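Local atomic coordinates of trehalose monomycolate exporter MmpL3 (Mycobacterium tuberculosis, PDB entry 7NVH), a protein that probably exports trehalose monomycolate across the mycobacterial inner membrane for cell-envelope assembly, as a membrane transporter of the RND permease superfamily. Residues L254-R259 and I279-T284; I406-I411 and S591-G596; A490-E495 and L511-I516. One frame throughout, in Å; residues are numbered along the deposited sequence.

Contact 1. Residues L254-R259 and I279-T284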
ATOM      1  N   LEU A 254       7.577 -16.996 -15.394  1.00 50.71           N
ATOM      2  CA  LEU A 254       8.595 -17.971 -15.022  1.00 50.71           C
ATOM      3  C   LEU A 254       8.027 -19.379 -15.015  1.00 50.71           C
ATOM      4  O   LEU A 254       8.568 -20.284 -15.657  1.00 50.71           O
ATOM      5  CB  LEU A 254       9.164 -17.624 -13.649  1.00 50.71           C
ATOM      6  CG  LEU A 254      10.517 -18.213 -13.260  1.00 50.71           C
ATOM      7  CD1 LEU A 254      11.614 -17.727 -14.171  1.00 50.71           C
ATOM      8  CD2 LEU A 254      10.826 -17.865 -11.819  1.00 50.71           C
ATOM      9  N   PHE A 255       6.923 -19.577 -14.296  1.00 50.74           N
ATOM     10  CA  PHE A 255       6.357 -20.915 -14.175  1.00 50.74           C
ATOM     11  C   PHE A 255       5.900 -21.450 -15.524  1.00 50.74           C
ATOM     12  O   PHE A 255       6.175 -22.607 -15.863  1.00 50.74           O
ATOM     13  CB  PHE A 255       5.207 -20.920 -13.171  1.00 50.74           C
ATOM     14  CG  PHE A 255       5.657 -20.990 -11.743  1.00 50.74           C
ATOM     15  CD1 PHE A 255       5.828 -22.214 -11.121  1.00 50.74           C
ATOM     16  CD2 PHE A 255       5.924 -19.839 -11.027  1.00 50.74           C
ATOM     17  CE1 PHE A 255       6.248 -22.286  -9.811  1.00 50.74           C
ATOM     18  CE2 PHE A 255       6.346 -19.904  -9.717  1.00 50.74           C
ATOM     19  CZ  PHE A 255       6.507 -21.129  -9.107  1.00 50.74           C
ATOM     20  N   ILE A 256       5.227 -20.621 -16.321  1.00 49.38           N
ATOM     21  CA  ILE A 256       4.684 -21.120 -17.582  1.00 49.38           C
ATOM     22  C   ILE A 256       5.797 -21.402 -18.586  1.00 49.38           C
ATOM     23  O   ILE A 256       5.770 -22.423 -19.284  1.00 49.38           O
ATOM     24  CB  ILE A 256       3.634 -20.141 -18.130  1.00 49.38           C
ATOM     25  CG1 ILE A 256       2.388 -20.208 -17.252  1.00 49.38           C
ATOM     26  CG2 ILE A 256       3.285 -20.478 -19.564  1.00 49.38           C
ATOM     27  CD1 ILE A 256       1.347 -19.200 -17.589  1.00 49.38           C
ATOM     28  N   VAL A 257       6.795 -20.521 -18.674  1.00 49.68           N
ATOM     29  CA  VAL A 257       7.905 -20.750 -19.591  1.00 49.68           C
ATOM     30  C   VAL A 257       8.702 -21.977 -19.171  1.00 49.68           C
ATOM     31  O   VAL A 257       9.114 -22.783 -20.013  1.00 49.68           O
ATOM     32  CB  VAL A 257       8.792 -19.496 -19.678  1.00 49.68           C
ATOM     33  CG1 VAL A 257      10.105 -19.819 -20.361  1.00 49.68           C
ATOM     34  CG2 VAL A 257       8.070 -18.392 -20.422  1.00 49.68           C
ATOM     35  N   SER A 258       8.936 -22.141 -17.866  1.00 49.82           N
ATOM     36  CA  SER A 258       9.655 -23.316 -17.395  1.00 49.82           C
ATOM     37  C   SER A 258       8.881 -24.589 -17.693  1.00 49.82           C
ATOM     38  O   SER A 258       9.469 -25.601 -18.086  1.00 49.82           O
ATOM     39  CB  SER A 258       9.929 -23.194 -15.899  1.00 49.82           C
ATOM     40  OG  SER A 258       8.762 -23.472 -15.149  1.00 49.82           O
ATOM     41  N   ARG A 259       7.559 -24.561 -17.513  1.00 50.05           N
ATOM     42  CA  ARG A 259       6.755 -25.737 -17.825  1.00 50.05           C
ATOM     43  C   ARG A 259       6.797 -26.053 -19.312  1.00 50.05           C
ATOM     44  O   ARG A 259       6.856 -27.223 -19.704  1.00 50.05           O
ATOM     45  CB  ARG A 259       5.317 -25.528 -17.358  1.00 50.05           C
ATOM     46  CG  ARG A 259       4.496 -26.795 -17.338  1.00 50.05           C
ATOM     47  CD  ARG A 259       5.125 -27.825 -16.424  1.00 50.05           C
ATOM     48  NE  ARG A 259       4.824 -29.185 -16.855  1.00 50.05           N
ATOM     49  CZ  ARG A 259       3.911 -29.962 -16.284  1.00 50.05           C
ATOM     50  NH1 ARG A 259       3.213 -29.513 -15.252  1.00 50.05           N
ATOM     51  NH2 ARG A 259       3.701 -31.187 -16.740  1.00 50.05           N
ATOM     52  N   ILE A 279      -2.752 -26.624 -19.736  1.00 46.53           N
ATOM     53  CA  ILE A 279      -3.499 -27.508 -18.845  1.00 46.53           C
ATOM     54  C   ILE A 279      -2.945 -27.482 -17.427  1.00 46.53           C
ATOM     55  O   ILE A 279      -3.709 -27.420 -16.458  1.00 46.53           O
ATOM     56  CB  ILE A 279      -3.508 -28.946 -19.393  1.00 46.53           C
ATOM     57  CG1 ILE A 279      -4.454 -29.058 -20.584  1.00 46.53           C
ATOM     58  CG2 ILE A 279      -3.909 -29.931 -18.317  1.00 46.53           C
ATOM     59  CD1 ILE A 279      -4.524 -30.445 -21.165  1.00 46.53           C
ATOM     60  N   THR A 280      -1.621 -27.520 -17.285  1.00 47.95           N
ATOM     61  CA  THR A 280      -1.058 -27.553 -15.936  1.00 47.95           C
ATOM     62  C   THR A 280      -0.689 -26.165 -15.408  1.00 47.95           C
ATOM     63  O   THR A 280      -1.270 -25.687 -14.425  1.00 47.95           O
ATOM     64  CB  THR A 280       0.170 -28.465 -15.909  1.00 47.95           C
ATOM     65  OG1 THR A 280       1.282 -27.787 -16.502  1.00 47.95           O
ATOM     66  CG2 THR A 280      -0.103 -29.737 -16.675  1.00 47.95           C
ATOM     67  N   ALA A 281       0.269 -25.502 -16.058  1.00 48.46           N
ATOM     68  CA  ALA A 281       0.816 -24.274 -15.501  1.00 48.46           C
ATOM     69  C   ALA A 281      -0.174 -23.123 -15.602  1.00 48.46           C
ATOM     70  O   ALA A 281      -0.255 -22.299 -14.689  1.00 48.46           O
ATOM     71  CB  ALA A 281       2.125 -23.919 -16.201  1.00 48.46           C
ATOM     72  N   GLY A 282      -0.913 -23.021 -16.709  1.00 49.69           N
ATOM     73  CA  GLY A 282      -1.887 -21.953 -16.820  1.00 49.69           C
ATOM     74  C   GLY A 282      -3.018 -22.117 -15.827  1.00 49.69           C
ATOM     75  O   GLY A 282      -3.533 -21.135 -15.293  1.00 49.69           O
ATOM     76  N   ARG A 283      -3.415 -23.362 -15.561  1.00 50.11           N
ATOM     77  CA  ARG A 283      -4.404 -23.616 -14.520  1.00 50.11           C
ATOM     78  C   ARG A 283      -3.884 -23.187 -13.156  1.00 50.11           C
ATOM     79  O   ARG A 283      -4.599 -22.534 -12.384  1.00 50.11           O
ATOM     80  CB  ARG A 283      -4.774 -25.096 -14.512  1.00 50.11           C
ATOM     81  CG  ARG A 283      -5.866 -25.463 -13.538  1.00 50.11           C
ATOM     82  CD  ARG A 283      -6.103 -26.959 -13.542  1.00 50.11           C
ATOM     83  NE  ARG A 283      -7.229 -27.339 -12.698  1.00 50.11           N
ATOM     84  CZ  ARG A 283      -7.164 -27.453 -11.378  1.00 50.11           C
ATOM     85  NH1 ARG A 283      -6.023 -27.219 -10.748  1.00 50.11           N
ATOM     86  NH2 ARG A 283      -8.239 -27.805 -10.688  1.00 50.11           N
ATOM     87  N   THR A 284      -2.633 -23.534 -12.846  1.00 50.83           N
ATOM     88  CA  THR A 284      -2.055 -23.123 -11.570  1.00 50.83           C
ATOM     89  C   THR A 284      -1.972 -21.603 -11.462  1.00 50.83           C
ATOM     90  O   THR A 284      -2.273 -21.028 -10.409  1.00 50.83           O
ATOM     91  CB  THR A 284      -0.674 -23.747 -11.398  1.00 50.83           C
ATOM     92  OG1 THR A 284      -0.790 -25.174 -11.424  1.00 50.83           O
ATOM     93  CG2 THR A 284      -0.063 -23.327 -10.079  1.00 50.83           C
TER

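Contact 2. Residues I406-I411 and S591-G596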
ATOM      1  N   ILE A 406       9.989 -21.394  16.413  1.00 49.65           N
ATOM      2  CA  ILE A 406      10.732 -20.188  16.069  1.00 49.65           C
ATOM      3  C   ILE A 406       9.934 -19.250  15.181  1.00 49.65           C
ATOM      4  O   ILE A 406      10.336 -18.099  14.984  1.00 49.65           O
ATOM      5  CB  ILE A 406      12.064 -20.559  15.386  1.00 49.65           C
ATOM      6  CG1 ILE A 406      13.094 -19.444  15.576  1.00 49.65           C
ATOM      7  CG2 ILE A 406      11.851 -20.822  13.909  1.00 49.65           C
ATOM      8  CD1 ILE A 406      13.528 -19.258  17.013  1.00 49.65           C
ATOM      9  N   MET A 407       8.812 -19.715  14.641  1.00 51.39           N
ATOM     10  CA  MET A 407       7.939 -18.904  13.813  1.00 51.39           C
ATOM     11  C   MET A 407       6.760 -18.345  14.593  1.00 51.39           C
ATOM     12  O   MET A 407       6.100 -17.418  14.115  1.00 51.39           O
ATOM     13  CB  MET A 407       7.436 -19.748  12.637  1.00 51.39           C
ATOM     14  CG  MET A 407       7.014 -18.986  11.409  1.00 51.39           C
ATOM     15  SD  MET A 407       6.590 -20.142  10.094  1.00 51.39           S
ATOM     16  CE  MET A 407       5.819 -19.051   8.912  1.00 51.39           C
ATOM     17  N   ILE A 408       6.484 -18.901  15.772  1.00 50.87           N
ATOM     18  CA  ILE A 408       5.535 -18.294  16.696  1.00 50.87           C
ATOM     19  C   ILE A 408       6.221 -17.219  17.527  1.00 50.87           C
ATOM     20  O   ILE A 408       5.637 -16.167  17.807  1.00 50.87           O
ATOM     21  CB  ILE A 408       4.898 -19.383  17.579  1.00 50.87           C
ATOM     22  CG1 ILE A 408       3.804 -20.121  16.807  1.00 50.87           C
ATOM     23  CG2 ILE A 408       4.336 -18.791  18.857  1.00 50.87           C
ATOM     24  CD1 ILE A 408       3.277 -21.340  17.524  1.00 50.87           C
ATOM     25  N   LEU A 409       7.475 -17.456  17.920  1.00 50.25           N
ATOM     26  CA  LEU A 409       8.230 -16.451  18.659  1.00 50.25           C
ATOM     27  C   LEU A 409       8.454 -15.189  17.841  1.00 50.25           C
ATOM     28  O   LEU A 409       8.719 -14.130  18.418  1.00 50.25           O
ATOM     29  CB  LEU A 409       9.576 -17.022  19.101  1.00 50.25           C
ATOM     30  CG  LEU A 409       9.553 -18.116  20.168  1.00 50.25           C
ATOM     31  CD1 LEU A 409      10.885 -18.174  20.897  1.00 50.25           C
ATOM     32  CD2 LEU A 409       8.413 -17.901  21.147  1.00 50.25           C
ATOM     33  N   LEU A 410       8.364 -15.276  16.516  1.00 50.08           N
ATOM     34  CA  LEU A 410       8.416 -14.090  15.677  1.00 50.08           C
ATOM     35  C   LEU A 410       7.115 -13.306  15.701  1.00 50.08           C
ATOM     36  O   LEU A 410       7.085 -12.172  15.214  1.00 50.08           O
ATOM     37  CB  LEU A 410       8.755 -14.477  14.239  1.00 50.08           C
ATOM     38  CG  LEU A 410      10.221 -14.792  13.957  1.00 50.08           C
ATOM     39  CD1 LEU A 410      10.392 -15.306  12.540  1.00 50.08           C
ATOM     40  CD2 LEU A 410      11.078 -13.565  14.189  1.00 50.08           C
ATOM     41  N   ILE A 411       6.045 -13.880  16.251  1.00 51.91           N
ATOM     42  CA  ILE A 411       4.782 -13.160  16.346  1.00 51.91           C
ATOM     43  C   ILE A 411       4.757 -12.270  17.580  1.00 51.91           C
ATOM     44  O   ILE A 411       4.074 -11.245  17.591  1.00 51.91           O
ATOM     45  CB  ILE A 411       3.605 -14.151  16.341  1.00 51.91           C
ATOM     46  CG1 ILE A 411       3.662 -15.036  15.096  1.00 51.91           C
ATOM     47  CG2 ILE A 411       2.278 -13.420  16.382  1.00 51.91           C
ATOM     48  CD1 ILE A 411       2.660 -16.169  15.109  1.00 51.91           C
ATOM     49  N   SER A 591      -0.268 -20.059   5.878  1.00 54.77           N
ATOM     50  CA  SER A 591      -0.371 -18.661   5.476  1.00 54.77           C
ATOM     51  C   SER A 591      -0.618 -17.752   6.672  1.00 54.77           C
ATOM     52  O   SER A 591      -0.037 -16.666   6.755  1.00 54.77           O
ATOM     53  CB  SER A 591      -1.485 -18.498   4.447  1.00 54.77           C
ATOM     54  OG  SER A 591      -1.208 -19.256   3.284  1.00 54.77           O
ATOM     55  N   ALA A 592      -1.476 -18.175   7.601  1.00 53.29           N
ATOM     56  CA  ALA A 592      -1.716 -17.379   8.800  1.00 53.29           C
ATOM     57  C   ALA A 592      -0.454 -17.263   9.644  1.00 53.29           C
ATOM     58  O   ALA A 592      -0.146 -16.188  10.170  1.00 53.29           O
ATOM     59  CB  ALA A 592      -2.853 -17.987   9.618  1.00 53.29           C
ATOM     60  N   LEU A 593       0.290 -18.362   9.785  1.00 53.56           N
ATOM     61  CA  LEU A 593       1.537 -18.306  10.543  1.00 53.56           C
ATOM     62  C   LEU A 593       2.545 -17.375   9.880  1.00 53.56           C
ATOM     63  O   LEU A 593       3.224 -16.594  10.561  1.00 53.56           O
ATOM     64  CB  LEU A 593       2.116 -19.711  10.694  1.00 53.56           C
ATOM     65  CG  LEU A 593       2.971 -19.957  11.933  1.00 53.56           C
ATOM     66  CD1 LEU A 593       2.149 -19.747  13.188  1.00 53.56           C
ATOM     67  CD2 LEU A 593       3.545 -21.359  11.899  1.00 53.56           C
ATOM     68  N   THR A 594       2.658 -17.442   8.551  1.00 54.66           N
ATOM     69  CA  THR A 594       3.571 -16.555   7.838  1.00 54.66           C
ATOM     70  C   THR A 594       3.163 -15.099   7.998  1.00 54.66           C
ATOM     71  O   THR A 594       4.017 -14.227   8.187  1.00 54.66           O
ATOM     72  CB  THR A 594       3.628 -16.934   6.358  1.00 54.66           C
ATOM     73  OG1 THR A 594       3.945 -18.325   6.232  1.00 54.66           O
ATOM     74  CG2 THR A 594       4.687 -16.116   5.642  1.00 54.66           C
ATOM     75  N   LEU A 595       1.862 -14.818   7.926  1.00 53.71           N
ATOM     76  CA  LEU A 595       1.385 -13.453   8.118  1.00 53.71           C
ATOM     77  C   LEU A 595       1.703 -12.951   9.519  1.00 53.71           C
ATOM     78  O   LEU A 595       2.145 -11.809   9.693  1.00 53.71           O
ATOM     79  CB  LEU A 595      -0.116 -13.386   7.854  1.00 53.71           C
ATOM     80  CG  LEU A 595      -0.813 -12.059   8.136  1.00 53.71           C
ATOM     81  CD1 LEU A 595      -0.114 -10.918   7.420  1.00 53.71           C
ATOM     82  CD2 LEU A 595      -2.268 -12.146   7.724  1.00 53.71           C
ATOM     83  N   GLY A 596       1.483 -13.790  10.531  1.00 52.48           N
ATOM     84  CA  GLY A 596       1.798 -13.386  11.891  1.00 52.48           C
ATOM     85  C   GLY A 596       3.273 -13.095  12.082  1.00 52.48           C
ATOM     86  O   GLY A 596       3.643 -12.088  12.692  1.00 52.48           O
TER

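Contact 3. Residues A490-E495 and L511-I516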
ATOM      1  N   ALA A 490     -10.359  31.689  30.020  1.00 63.81           N
ATOM      2  CA  ALA A 490     -11.085  32.590  29.134  1.00 63.81           C
ATOM      3  C   ALA A 490     -10.712  32.427  27.667  1.00 63.81           C
ATOM      4  O   ALA A 490     -11.457  32.906  26.806  1.00 63.81           O
ATOM      5  CB  ALA A 490     -10.852  34.040  29.560  1.00 63.81           C
ATOM      6  N   ASN A 491      -9.594  31.772  27.356  1.00 63.49           N
ATOM      7  CA  ASN A 491      -9.181  31.572  25.972  1.00 63.49           C
ATOM      8  C   ASN A 491      -9.183  30.099  25.581  1.00 63.49           C
ATOM      9  O   ASN A 491      -8.583  29.728  24.567  1.00 63.49           O
ATOM     10  CB  ASN A 491      -7.801  32.184  25.726  1.00 63.49           C
ATOM     11  CG  ASN A 491      -7.605  33.492  26.459  1.00 63.49           C
ATOM     12  OD1 ASN A 491      -6.665  33.645  27.238  1.00 63.49           O
ATOM     13  ND2 ASN A 491      -8.498  34.443  26.220  1.00 63.49           N
ATOM     14  N   MET A 492      -9.838  29.253  26.367  1.00 58.78           N
ATOM     15  CA  MET A 492      -9.956  27.839  26.051  1.00 58.78           C
ATOM     16  C   MET A 492     -11.206  27.597  25.217  1.00 58.78           C
ATOM     17  O   MET A 492     -12.242  28.233  25.432  1.00 58.78           O
ATOM     18  CB  MET A 492     -10.007  27.002  27.329  1.00 58.78           C
ATOM     19  CG  MET A 492      -8.686  26.359  27.706  1.00 58.78           C
ATOM     20  SD  MET A 492      -8.811  25.367  29.202  1.00 58.78           S
ATOM     21  CE  MET A 492      -9.351  23.803  28.524  1.00 58.78           C
ATOM     22  N   TRP A 493     -11.098  26.671  24.264  1.00 52.31           N
ATOM     23  CA  TRP A 493     -12.180  26.346  23.336  1.00 52.31           C
ATOM     24  C   TRP A 493     -12.621  27.583  22.558  1.00 52.31           C
ATOM     25  O   TRP A 493     -13.798  27.945  22.526  1.00 52.31           O
ATOM     26  CB  TRP A 493     -13.358  25.697  24.064  1.00 52.31           C
ATOM     27  CG  TRP A 493     -13.059  24.304  24.495  1.00 52.31           C
ATOM     28  CD1 TRP A 493     -12.906  23.861  25.771  1.00 52.31           C
ATOM     29  CD2 TRP A 493     -12.857  23.169  23.648  1.00 52.31           C
ATOM     30  NE1 TRP A 493     -12.626  22.518  25.773  1.00 52.31           N
ATOM     31  CE2 TRP A 493     -12.592  22.071  24.479  1.00 52.31           C
ATOM     32  CE3 TRP A 493     -12.879  22.977  22.267  1.00 52.31           C
ATOM     33  CZ2 TRP A 493     -12.351  20.799  23.978  1.00 52.31           C
ATOM     34  CZ3 TRP A 493     -12.640  21.714  21.771  1.00 52.31           C
ATOM     35  CH2 TRP A 493     -12.378  20.642  22.622  1.00 52.31           C
ATOM     36  N   GLN A 494     -11.650  28.238  21.932  1.00 54.55           N
ATOM     37  CA  GLN A 494     -11.933  29.421  21.138  1.00 54.55           C
ATOM     38  C   GLN A 494     -12.635  29.038  19.843  1.00 54.55           C
ATOM     39  O   GLN A 494     -12.389  27.978  19.265  1.00 54.55           O
ATOM     40  CB  GLN A 494     -10.644  30.179  20.827  1.00 54.55           C
ATOM     41  CG  GLN A 494     -10.216  31.138  21.919  1.00 54.55           C
ATOM     42  CD  GLN A 494     -11.264  32.193  22.205  1.00 54.55           C
ATOM     43  OE1 GLN A 494     -11.867  32.209  23.276  1.00 54.55           O
ATOM     44  NE2 GLN A 494     -11.489  33.079  21.242  1.00 54.55           N
ATOM     45  N   GLU A 495     -13.519  29.920  19.393  1.00 50.80           N
ATOM     46  CA  GLU A 495     -14.233  29.698  18.148  1.00 50.80           C
ATOM     47  C   GLU A 495     -13.271  29.718  16.967  1.00 50.80           C
ATOM     48  O   GLU A 495     -12.237  30.388  16.989  1.00 50.80           O
ATOM     49  CB  GLU A 495     -15.312  30.760  17.961  1.00 50.80           C
ATOM     50  CG  GLU A 495     -16.566  30.261  17.285  1.00 50.80           C
ATOM     51  CD  GLU A 495     -17.493  31.390  16.900  1.00 50.80           C
ATOM     52  OE1 GLU A 495     -17.334  32.500  17.448  1.00 50.80           O
ATOM     53  OE2 GLU A 495     -18.379  31.171  16.050  1.00 50.80           O
ATOM     54  N   LEU A 511     -16.095  25.164  17.762  1.00 47.45           N
ATOM     55  CA  LEU A 511     -15.051  25.522  18.709  1.00 47.45           C
ATOM     56  C   LEU A 511     -13.892  24.548  18.553  1.00 47.45           C
ATOM     57  O   LEU A 511     -14.030  23.493  17.935  1.00 47.45           O
ATOM     58  CB  LEU A 511     -15.581  25.486  20.145  1.00 47.45           C
ATOM     59  CG  LEU A 511     -16.948  26.117  20.402  1.00 47.45           C
ATOM     60  CD1 LEU A 511     -17.330  25.961  21.859  1.00 47.45           C
ATOM     61  CD2 LEU A 511     -16.955  27.576  20.007  1.00 47.45           C
ATOM     62  N   GLN A 512     -12.739  24.900  19.119  1.00 50.53           N
ATOM     63  CA  GLN A 512     -11.585  24.022  18.981  1.00 50.53           C
ATOM     64  C   GLN A 512     -10.544  24.314  20.051  1.00 50.53           C
ATOM     65  O   GLN A 512     -10.315  25.472  20.404  1.00 50.53           O
ATOM     66  CB  GLN A 512     -10.956  24.158  17.590  1.00 50.53           C
ATOM     67  CG  GLN A 512     -10.586  25.572  17.207  1.00 50.53           C
ATOM     68  CD  GLN A 512     -10.185  25.689  15.754  1.00 50.53           C
ATOM     69  OE1 GLN A 512     -10.261  24.720  15.000  1.00 50.53           O
ATOM     70  NE2 GLN A 512      -9.749  26.874  15.353  1.00 50.53           N
ATOM     71  N   ASN A 513      -9.934  23.248  20.566  1.00 53.62           N
ATOM     72  CA  ASN A 513      -8.707  23.311  21.349  1.00 53.62           C
ATOM     73  C   ASN A 513      -7.808  22.150  20.970  1.00 53.62           C
ATOM     74  O   ASN A 513      -8.279  21.073  20.599  1.00 53.62           O
ATOM     75  CB  ASN A 513      -8.936  23.241  22.862  1.00 53.62           C
ATOM     76  CG  ASN A 513      -8.912  24.592  23.520  1.00 53.62           C
ATOM     77  OD1 ASN A 513      -8.606  25.601  22.888  1.00 53.62           O
ATOM     78  ND2 ASN A 513      -9.180  24.616  24.818  1.00 53.62           N
ATOM     79  N   GLY A 514      -6.508  22.376  21.079  1.00 56.93           N
ATOM     80  CA  GLY A 514      -5.570  21.278  21.073  1.00 56.93           C
ATOM     81  C   GLY A 514      -5.470  20.654  22.446  1.00 56.93           C
ATOM     82  O   GLY A 514      -5.915  21.210  23.447  1.00 56.93           O
ATOM     83  N   LEU A 515      -4.874  19.470  22.495  1.00 58.83           N
ATOM     84  CA  LEU A 515      -4.747  18.743  23.748  1.00 58.83           C
ATOM     85  C   LEU A 515      -3.291  18.382  23.983  1.00 58.83           C
ATOM     86  O   LEU A 515      -2.601  17.925  23.066  1.00 58.83           O
ATOM     87  CB  LEU A 515      -5.629  17.484  23.759  1.00 58.83           C
ATOM     88  CG  LEU A 515      -5.269  16.252  22.927  1.00 58.83           C
ATOM     89  CD1 LEU A 515      -6.073  15.064  23.407  1.00 58.83           C
ATOM     90  CD2 LEU A 515      -5.513  16.489  21.450  1.00 58.83           C
ATOM     91  N   ILE A 516      -2.819  18.616  25.208  1.00 59.80           N
ATOM     92  CA  ILE A 516      -1.508  18.128  25.604  1.00 59.80           C
ATOM     93  C   ILE A 516      -1.561  16.612  25.728  1.00 59.80           C
ATOM     94  O   ILE A 516      -2.625  16.022  25.958  1.00 59.80           O
ATOM     95  CB  ILE A 516      -1.059  18.782  26.923  1.00 59.80           C
ATOM     96  CG1 ILE A 516      -2.187  18.731  27.951  1.00 59.80           C
ATOM     97  CG2 ILE A 516      -0.619  20.212  26.686  1.00 59.80           C
ATOM     98  CD1 ILE A 516      -1.830  19.357  29.275  1.00 59.80           C
TER

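Contact 1. Residues L254-R259 and I279-T284
The carbonyl oxygen of Phe255, which faces Ala281 CB across the contact, is gripped by two donors of its own helix. Ser258 OG reaches it at 2.8 Å and the backbone Arg259 N at 2.9 Å, both from the same face of the carbonyl plane; the serine hydroxyl folds back onto its own helix. Residues 254-259 and 279-284 run antiparallel at 176°, their axes 9.0 Å apart, and small residues suit such spacing. The single methyl of Ala281 sits between Ile256 CG1 at 3.9 Å and Arg259 CB at 3.8 Å, while the end of Ile256 reaches on to Gly282, where only a CA has to be accommodated. Arg259 has CG anti to its backbone N (chi1 -166°) and bends at chi2, which carries the chain past Thr280 at about a right angle. Thr280 OG1 lies over a face of the guanidinium, 2.9 Å from Arg259 NH1 but too poorly angled for a hydrogen bond. The charge is answered elsewhere, by salt bridges to Glu263 and Glu651. The two segments belong to an antiparallel hairpin of helices 248-265 and 270-297. Helix 624-654 covers one flank, where Phe644 stacks on Phe255 and meets Thr284, and helices 671-689 and 176-200 pack against the 254-259 side.

Contact 2. Residues I406-I411 and S591-G596
Apolar contacts carry most of this meeting, and Leu593 takes the central part. Its CD2 lies 3.7 Å from Met407 SD, while its CD1 meets Ile408 CG1 at 4.0 Å and Ile411 CD1 at 4.1 Å, so one leucine end serves three side chains. Met407 is long and unbranched enough to span the gap: it swings CG to the side opposite its backbone N (chi1 -156°) and stays extended beyond, and its methyl passes Leu593 and arrives at Thr594. There an apolar group meets a polar one, Met407 CE standing 3.3 Å from Thr594 OG1; that hydroxyl is hydrogen-bonded to Met590 O within its own helix. A third kind of contact is side chain against bare backbone. Gly596, having no side chain, lets Ile411 CG1 lie 3.6 Å from its carbonyl carbon. Ile408 is on the surface, as suits an aliphatic residue that may face lipid. Beyond the segments, Ser597 OG hydrogen-bonds Met407 O and adds a polar tie. Residues 406-411, on helix 401-408 and just beyond, lie against helix 582-607, with Val714 of helix 694-726 touching both Met407 and Thr594, and helix 624-654 packing against Ser591 and Leu595.

Contact 3. Residues A490-E495 and L511-I516
Gln494 and Glu495 form a short, weakly bonded strand that runs antiparallel to residues 511-514. The hydrogen bond across it runs from Gln512 N to Gln494 O, 3.1 Å long and bent to 140° at the hydrogen. Next along, Glu495 and Leu511 make a non-hydrogen-bonded pair with CA atoms 4.3 Å apart. Trp493 has left-handed helical backbone angles, which break the extended course just before the strand; its CA still approaches Gln512 O at 3.6 Å in a CA-H...O contact. Although the CB of Trp493 points away, its CG is anti to the carbonyl carbon, and the indole folds back over the neighbouring strand. Asn513 CB sits above the six-membered ring, 3.9 Å from its centroid and 8° off the normal, a CH-pi contact over the face. The asparagine amide lies 25° from parallel with the indole, and Gln512 N meets the ring edge in its plane. A broad flat side chain suits this place because it covers backbone and side chain together. Met492 crosses the end of Asn513 at about a right angle and lies against its amide. At the other end, the aliphatic part of Glu495 crosses Leu511 at a slant, CG to CD2 at 3.8 Å, leaving its carboxylate to a salt bridge with Arg509. Strand 494-495 forms one edge of a four-stranded antiparallel sheet: strand 508-514 bonds on its far side to strand 451-457, while helix 466-476 packs on Trp493 and Leu511, and Phe482 meets the indole edge-to-face.

In the fold
From the N terminus, contact 1 closes first, a short loop of 19 residues that joins consecutive helices into a hairpin. The chain then passes to residues 406-411, which open contact 2, and 179 residues intervene before 591-596 complete it. Contact 3 begins and ends within that long excursion, closing a small loop between strands of the second extramembrane sheet. Contacts 1 and 2 both join helices of the transmembrane bundle, with centres 30 Å apart and nearest atoms about 14 Å apart. Contact 3 is 64 Å from contact 1, centre to centre, on the opposite side of the chain's centre; contact 2 brings together the two ends of the excursion that carries contact 3.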